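Local coordinates for protein putative archaeal ammonia monooxygenase subunit B (Candidatus Nitrosocaldus yellowstonii, PDB 4O65) that binds copper in the cupredoxin domain of the B subunit of a putative archaeal ammonia monooxygenase, a membrane enzyme that probably oxidises ammonia, at residues A[7-17]-A[131-142]. Residues are numbered along the deposited sequence; the frame is centred on the assembly and turned at random.
Sequences LQSRFVKIEDE and LNIASVGPGLGP. Unlike the reference sequence in segment 131-142: Ile133 (reference Val). With SO4 (sulfate ion), chain C.
Val12 and Ile14, on inward-facing positions of strand 12-15, pack against the hairpin formed by 131-133 and 137-140. CG1 of Val12 meets CD2 of Leu131 at 3.6 Å, the two side chains crossing at about a right angle, while its CG2 rests on CD1 of Ile133. The CD1 methyl of Ile14 touches Leu131 CB and also lies 3.5 Å from both Gly139 O and Gly141 N. Gly139 CA comes within 3.6 Å of Leu7 O in a CA-H...O contact, and Gly141 CA lies against CG2 of Ile14.

At the hairpin turn, Val136 CG1 makes a CH-pi contact over one face of the Phe11 ring, 4.1 Å from its centroid and displaced toward the rim.

One backbone hydrogen bond joins the segments, from Leu140 N to Leu7 O (2.8 Å). Bent at chi2 (-93°), Gln8 turns its amide back to Ile14, where OE1 accepts from Ile14 N and NE2 donates to Ile14 O; this two-bond grip fixes the amide rotation and sets it beside Leu140 O. Ser9 OG accepts from Phe11 N in an ST turn and touches Ile133 CD1 at 3.4 Å. OE2 of Glu17 lies 3.4 Å from Pro142 CD as the two side chains slide past each other in opposite directions, and its OE1 is hydrogen-bonded to OG1 of Thr129, on strand 123-133.

Strands 12-19 and 137-149 belong to different sheets, so the contact joins the two layers of the cupredoxin beta-sandwich near the copper site: Gly141 O is hydrogen-bonded to ND1 of the copper ligand His128.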
ATOM      1  N   LEU A   7      12.070 -14.218   6.699  1.00 20.16           N
ATOM      2  CA  LEU A   7      11.947 -13.237   5.627  1.00 18.87           C
ATOM      3  C   LEU A   7      12.235 -11.810   6.092  1.00 16.99           C
ATOM      4  O   LEU A   7      12.203 -10.887   5.289  1.00 15.85           O
ATOM      5  CB  LEU A   7      10.566 -13.319   5.002  1.00 20.10           C
ATOM      6  CG  LEU A   7      10.263 -14.681   4.332  1.00 23.74           C
ATOM      7  CD1 LEU A   7       8.791 -14.594   3.938  1.00 27.06           C
ATOM      8  CD2 LEU A   7      11.153 -14.754   3.108  1.00 26.67           C
ATOM      9  N   GLN A   8      12.525 -11.637   7.394  1.00 17.76           N
ATOM     10  CA  GLN A   8      12.979 -10.319   7.873  1.00 16.80           C
ATOM     11  C   GLN A   8      14.461 -10.065   7.531  1.00 16.88           C
ATOM     12  O   GLN A   8      15.305 -10.996   7.590  1.00 16.82           O
ATOM     13  CB  GLN A   8      12.867 -10.243   9.411  1.00 17.61           C
ATOM     14  CG  GLN A   8      11.392 -10.345   9.890  1.00 19.03           C
ATOM     15  CD  GLN A   8      10.726  -8.961  10.075  1.00 18.29           C
ATOM     16  OE1 GLN A   8      11.276  -7.895   9.713  1.00 19.19           O
ATOM     17  NE2 GLN A   8       9.544  -8.970  10.703  1.00 19.13           N
ATOM     18  N   SER A   9      14.756  -8.808   7.208  1.00 16.71           N
ATOM     19  CA  SER A   9      16.142  -8.374   7.137  1.00 17.48           C
ATOM     20  C   SER A   9      16.754  -8.426   8.533  1.00 18.47           C
ATOM     21  O   SER A   9      16.070  -8.155   9.522  1.00 19.12           O
ATOM     22  CB  SER A   9      16.189  -6.936   6.626  1.00 17.46           C
ATOM     23  OG  SER A   9      17.535  -6.450   6.670  1.00 17.54           O
ATOM     24  N   ARG A  10      18.027  -8.802   8.617  1.00 17.46           N
ATOM     25  CA  ARG A  10      18.762  -8.669   9.898  1.00 20.25           C
ATOM     26  C   ARG A  10      19.205  -7.250  10.172  1.00 19.20           C
ATOM     27  O   ARG A  10      19.551  -6.915  11.345  1.00 20.59           O
ATOM     28  CB  ARG A  10      20.007  -9.547   9.880  1.00 22.12           C
ATOM     29  CG  ARG A  10      19.733 -11.040   9.667  1.00 31.00           C
ATOM     30  CD  ARG A  10      18.410 -11.591  10.189  1.00 39.56           C
ATOM     31  NE  ARG A  10      18.368 -13.034   9.948  1.00 48.53           N
ATOM     32  CZ  ARG A  10      17.321 -13.759   9.531  1.00 53.66           C
ATOM     33  NH1 ARG A  10      16.126 -13.217   9.232  1.00 46.30           N
ATOM     34  NH2 ARG A  10      17.504 -15.072   9.380  1.00 52.15           N
ATOM     35  N   PHE A  11      19.129  -6.392   9.157  1.00 18.34           N
ATOM     36  CA  PHE A  11      19.587  -5.003   9.299  1.00 18.98           C
ATOM     37  C   PHE A  11      18.500  -4.123   9.913  1.00 19.35           C
ATOM     38  O   PHE A  11      18.797  -3.273  10.754  1.00 21.08           O
ATOM     39  CB  PHE A  11      19.992  -4.410   7.960  1.00 18.55           C
ATOM     40  CG  PHE A  11      21.379  -4.804   7.472  1.00 21.45           C
ATOM     41  CD1 PHE A  11      21.889  -6.090   7.684  1.00 21.61           C
ATOM     42  CD2 PHE A  11      22.136  -3.914   6.691  1.00 21.91           C
ATOM     43  CE1 PHE A  11      23.168  -6.454   7.198  1.00 21.84           C
ATOM     44  CE2 PHE A  11      23.406  -4.265   6.219  1.00 22.20           C
ATOM     45  CZ  PHE A  11      23.913  -5.543   6.466  1.00 21.38           C
ATOM     46  N   VAL A  12      17.254  -4.275   9.446  1.00 17.71           N
ATOM     47  CA  VAL A  12      16.122  -3.445   9.975  1.00 18.05           C
ATOM     48  C   VAL A  12      14.940  -4.389  10.053  1.00 18.24           C
ATOM     49  O   VAL A  12      14.577  -5.018   9.036  1.00 18.57           O
ATOM     50  CB  VAL A  12      15.769  -2.226   9.053  1.00 18.25           C
ATOM     51  CG1 VAL A  12      14.545  -1.451   9.620  1.00 18.44           C
ATOM     52  CG2 VAL A  12      16.964  -1.282   8.806  1.00 18.33           C
ATOM     53  N   LYS A  13      14.323  -4.504  11.235  1.00 19.15           N
ATOM     54  CA  LYS A  13      13.170  -5.413  11.408  1.00 19.32           C
ATOM     55  C   LYS A  13      11.892  -4.639  11.237  1.00 18.15           C
ATOM     56  O   LYS A  13      11.805  -3.471  11.635  1.00 19.09           O
ATOM     57  CB  LYS A  13      13.211  -6.032  12.821  1.00 23.04           C
ATOM     58  CG  LYS A  13      12.242  -7.188  12.980  1.00 29.68           C
ATOM     59  CD  LYS A  13      12.572  -8.116  14.186  1.00 37.91           C
ATOM     60  CE  LYS A  13      11.524  -9.233  14.168  1.00 43.54           C
ATOM     61  NZ  LYS A  13      11.384  -9.937  15.467  1.00 46.71           N
ATOM     62  N   ILE A  14      10.886  -5.284  10.671  1.00 17.21           N
ATOM     63  CA  ILE A  14       9.538  -4.685  10.532  1.00 16.99           C
ATOM     64  C   ILE A  14       8.742  -5.276  11.717  1.00 18.14           C
ATOM     65  O   ILE A  14       8.509  -6.503  11.776  1.00 18.60           O
ATOM     66  CB  ILE A  14       8.927  -5.167   9.220  1.00 17.21           C
ATOM     67  CG1 ILE A  14       9.748  -4.567   8.052  1.00 16.40           C
ATOM     68  CG2 ILE A  14       7.406  -4.793   9.123  1.00 17.97           C
ATOM     69  CD1 ILE A  14       9.359  -5.267   6.708  1.00 16.54           C
ATOM     70  N   GLU A  15       8.418  -4.429  12.687  1.00 18.33           N
ATOM     71  CA  GLU A  15       7.779  -4.890  13.906  1.00 20.02           C
ATOM     72  C   GLU A  15       6.350  -4.319  14.084  1.00 19.65           C
ATOM     73  O   GLU A  15       6.004  -3.273  13.489  1.00 19.28           O
ATOM     74  CB  GLU A  15       8.639  -4.484  15.113  1.00 20.61           C
ATOM     75  CG  GLU A  15      10.081  -5.069  15.023  1.00 22.84           C
ATOM     76  CD  GLU A  15      10.902  -4.824  16.281  1.00 29.07           C
ATOM     77  OE1 GLU A  15      10.353  -4.333  17.313  1.00 28.68           O
ATOM     78  OE2 GLU A  15      12.118  -5.094  16.228  1.00 28.17           O
ATOM     79  N   ASP A  16       5.532  -5.057  14.848  1.00 20.00           N
ATOM     80  CA  ASP A  16       4.191  -4.542  15.250  1.00 22.78           C
ATOM     81  C   ASP A  16       3.308  -4.221  14.053  1.00 22.39           C
ATOM     82  O   ASP A  16       2.513  -3.274  14.074  1.00 21.90           O
ATOM     83  CB  ASP A  16       4.387  -3.354  16.149  1.00 23.63           C
ATOM     84  CG  ASP A  16       5.188  -3.754  17.417  1.00 27.34           C
ATOM     85  OD1 ASP A  16       4.797  -4.708  18.059  1.00 32.92           O
ATOM     86  OD2 ASP A  16       6.242  -3.226  17.628  1.00 30.73           O
ATOM     87  N   GLU A  17       3.455  -5.021  13.004  1.00 21.24           N
ATOM     88  CA  GLU A  17       2.673  -4.772  11.766  1.00 21.08           C
ATOM     89  C   GLU A  17       1.166  -4.990  12.066  1.00 23.48           C
ATOM     90  O   GLU A  17       0.795  -5.993  12.731  1.00 23.46           O
ATOM     91  CB  GLU A  17       3.171  -5.712  10.720  1.00 21.00           C
ATOM     92  CG  GLU A  17       2.454  -5.570   9.378  1.00 21.71           C
ATOM     93  CD  GLU A  17       2.857  -6.676   8.442  1.00 23.27           C
ATOM     94  OE1 GLU A  17       3.345  -6.380   7.339  1.00 22.38           O
ATOM     95  OE2 GLU A  17       2.673  -7.862   8.794  1.00 22.60           O
ATOM     96  N   LEU A 131      10.049  -3.911   3.074  1.00 16.13           N
ATOM     97  CA  LEU A 131      11.016  -2.831   3.216  1.00 17.52           C
ATOM     98  C   LEU A 131      12.118  -3.074   2.224  1.00 17.52           C
ATOM     99  O   LEU A 131      12.546  -4.233   2.067  1.00 18.33           O
ATOM    100  CB  LEU A 131      11.588  -2.883   4.659  1.00 19.24           C
ATOM    101  CG  LEU A 131      12.607  -1.772   4.955  1.00 20.62           C
ATOM    102  CD1 LEU A 131      11.955  -0.400   4.884  1.00 22.78           C
ATOM    103  CD2 LEU A 131      13.322  -2.037   6.316  1.00 22.06           C
ATOM    104  N   ASN A 132      12.590  -2.027   1.521  1.00 18.70           N
ATOM    105  CA  ASN A 132      13.818  -2.140   0.733  1.00 18.39           C
ATOM    106  C   ASN A 132      14.871  -1.241   1.283  1.00 19.14           C
ATOM    107  O   ASN A 132      14.650  -0.041   1.397  1.00 20.26           O
ATOM    108  CB  ASN A 132      13.597  -1.836  -0.731  1.00 21.44           C
ATOM    109  CG  ASN A 132      13.160  -3.095  -1.463  1.00 23.05           C
ATOM    110  OD1 ASN A 132      13.994  -4.017  -1.801  1.00 24.91           O
ATOM    111  ND2 ASN A 132      11.893  -3.223  -1.541  1.00 16.49           N
ATOM    112  N   ILE A 133      15.970  -1.856   1.712  1.00 17.85           N
ATOM    113  CA  ILE A 133      17.074  -1.100   2.274  1.00 18.91           C
ATOM    114  C   ILE A 133      18.049  -0.867   1.117  1.00 19.65           C
ATOM    115  O   ILE A 133      18.531  -1.840   0.500  1.00 19.18           O
ATOM    116  CB  ILE A 133      17.780  -1.880   3.387  1.00 19.26           C
ATOM    117  CG1 ILE A 133      16.744  -2.206   4.499  1.00 21.49           C
ATOM    118  CG2 ILE A 133      19.006  -1.046   3.868  1.00 18.44           C
ATOM    119  CD1 ILE A 133      17.217  -3.249   5.480  1.00 22.66           C
ATOM    120  N   ALA A 134      18.339   0.412   0.819  1.00 20.94           N
ATOM    121  CA  ALA A 134      19.205   0.753  -0.351  1.00 21.05           C
ATOM    122  C   ALA A 134      20.558   0.101  -0.134  1.00 20.79           C
ATOM    123  O   ALA A 134      21.144   0.207   0.971  1.00 20.95           O
ATOM    124  CB  ALA A 134      19.388   2.284  -0.428  1.00 22.61           C
ATOM    125  N   SER A 135      21.043  -0.587  -1.183  1.00 19.27           N
ATOM    126  CA  SER A 135      22.369  -1.249  -1.208  1.00 20.91           C
ATOM    127  C   SER A 135      22.410  -2.566  -0.420  1.00 20.17           C
ATOM    128  O   SER A 135      23.455  -3.218  -0.317  1.00 21.78           O
ATOM    129  CB  SER A 135      23.547  -0.323  -0.751  1.00 22.80           C
ATOM    130  OG  SER A 135      23.741  -0.305   0.676  1.00 23.49           O
ATOM    131  N   VAL A 136      21.262  -2.947   0.146  1.00 19.50           N
ATOM    132  CA  VAL A 136      21.244  -4.187   0.952  1.00 18.43           C
ATOM    133  C   VAL A 136      20.238  -5.196   0.397  1.00 18.18           C
ATOM    134  O   VAL A 136      20.645  -6.333   0.065  1.00 17.61           O
ATOM    135  CB  VAL A 136      20.927  -3.850   2.450  1.00 18.51           C
ATOM    136  CG1 VAL A 136      20.901  -5.137   3.252  1.00 20.10           C
ATOM    137  CG2 VAL A 136      22.033  -2.955   3.012  1.00 18.19           C
ATOM    138  N   GLY A 137      18.961  -4.819   0.328  1.00 17.49           N
ATOM    139  CA  GLY A 137      17.923  -5.744  -0.143  1.00 16.82           C
ATOM    140  C   GLY A 137      16.651  -5.616   0.685  1.00 16.17           C
ATOM    141  O   GLY A 137      16.467  -4.621   1.459  1.00 16.80           O
ATOM    142  N   PRO A 138      15.806  -6.656   0.602  1.00 15.46           N
ATOM    143  CA  PRO A 138      14.435  -6.587   1.110  1.00 15.35           C
ATOM    144  C   PRO A 138      14.300  -7.194   2.513  1.00 16.26           C
ATOM    145  O   PRO A 138      15.183  -7.938   3.023  1.00 15.29           O
ATOM    146  CB  PRO A 138      13.656  -7.496   0.124  1.00 15.16           C
ATOM    147  CG  PRO A 138      14.692  -8.623  -0.145  1.00 15.06           C
ATOM    148  CD  PRO A 138      16.003  -7.836  -0.279  1.00 16.61           C
ATOM    149  N   GLY A 139      13.223  -6.786   3.163  1.00 15.42           N
ATOM    150  CA  GLY A 139      12.730  -7.488   4.387  1.00 15.25           C
ATOM    151  C   GLY A 139      11.240  -7.530   4.232  1.00 15.96           C
ATOM    152  O   GLY A 139      10.612  -6.564   3.684  1.00 16.21           O
ATOM    153  N   LEU A 140      10.618  -8.630   4.677  1.00 16.30           N
ATOM    154  CA  LEU A 140       9.157  -8.737   4.621  1.00 17.50           C
ATOM    155  C   LEU A 140       8.619  -8.930   6.027  1.00 18.26           C
ATOM    156  O   LEU A 140       9.187  -9.732   6.809  1.00 19.09           O
ATOM    157  CB  LEU A 140       8.735  -9.961   3.810  1.00 18.29           C
ATOM    158  CG  LEU A 140       9.071  -9.880   2.298  1.00 20.40           C
ATOM    159  CD1 LEU A 140       8.589 -11.166   1.638  1.00 21.56           C
ATOM    160  CD2 LEU A 140       8.378  -8.713   1.642  1.00 20.61           C
ATOM    161  N   GLY A 141       7.550  -8.216   6.354  1.00 18.43           N
ATOM    162  CA  GLY A 141       6.900  -8.457   7.654  1.00 19.09           C
ATOM    163  C   GLY A 141       6.006  -9.701   7.520  1.00 20.48           C
ATOM    164  O   GLY A 141       5.889 -10.313   6.445  1.00 20.67           O
ATOM    165  N   PRO A 142       5.340 -10.072   8.616  1.00 21.88           N
ATOM    166  CA  PRO A 142       4.448 -11.223   8.699  1.00 24.14           C
ATOM    167  C   PRO A 142       3.303 -11.037   7.690  1.00 25.03           C
ATOM    168  O   PRO A 142       2.859  -9.931   7.436  1.00 26.23           O
ATOM    169  CB  PRO A 142       3.830 -11.075  10.126  1.00 25.35           C
ATOM    170  CG  PRO A 142       4.788 -10.285  10.891  1.00 25.88           C
ATOM    171  CD  PRO A 142       5.519  -9.388   9.909  1.00 22.41           C
TER
HETATM  172  S   SO4 C 202      21.141 -15.243  11.053  1.00 55.57           S
HETATM  173  O1  SO4 C 202      21.063 -14.338   9.908  1.00 43.75           O
HETATM  174  O2  SO4 C 202      22.321 -16.163  10.896  1.00 56.22           O
HETATM  175  O3  SO4 C 202      21.278 -14.411  12.284  1.00 65.56           O
HETATM  176  O4  SO4 C 202      19.877 -16.021  11.140  1.00 55.01           O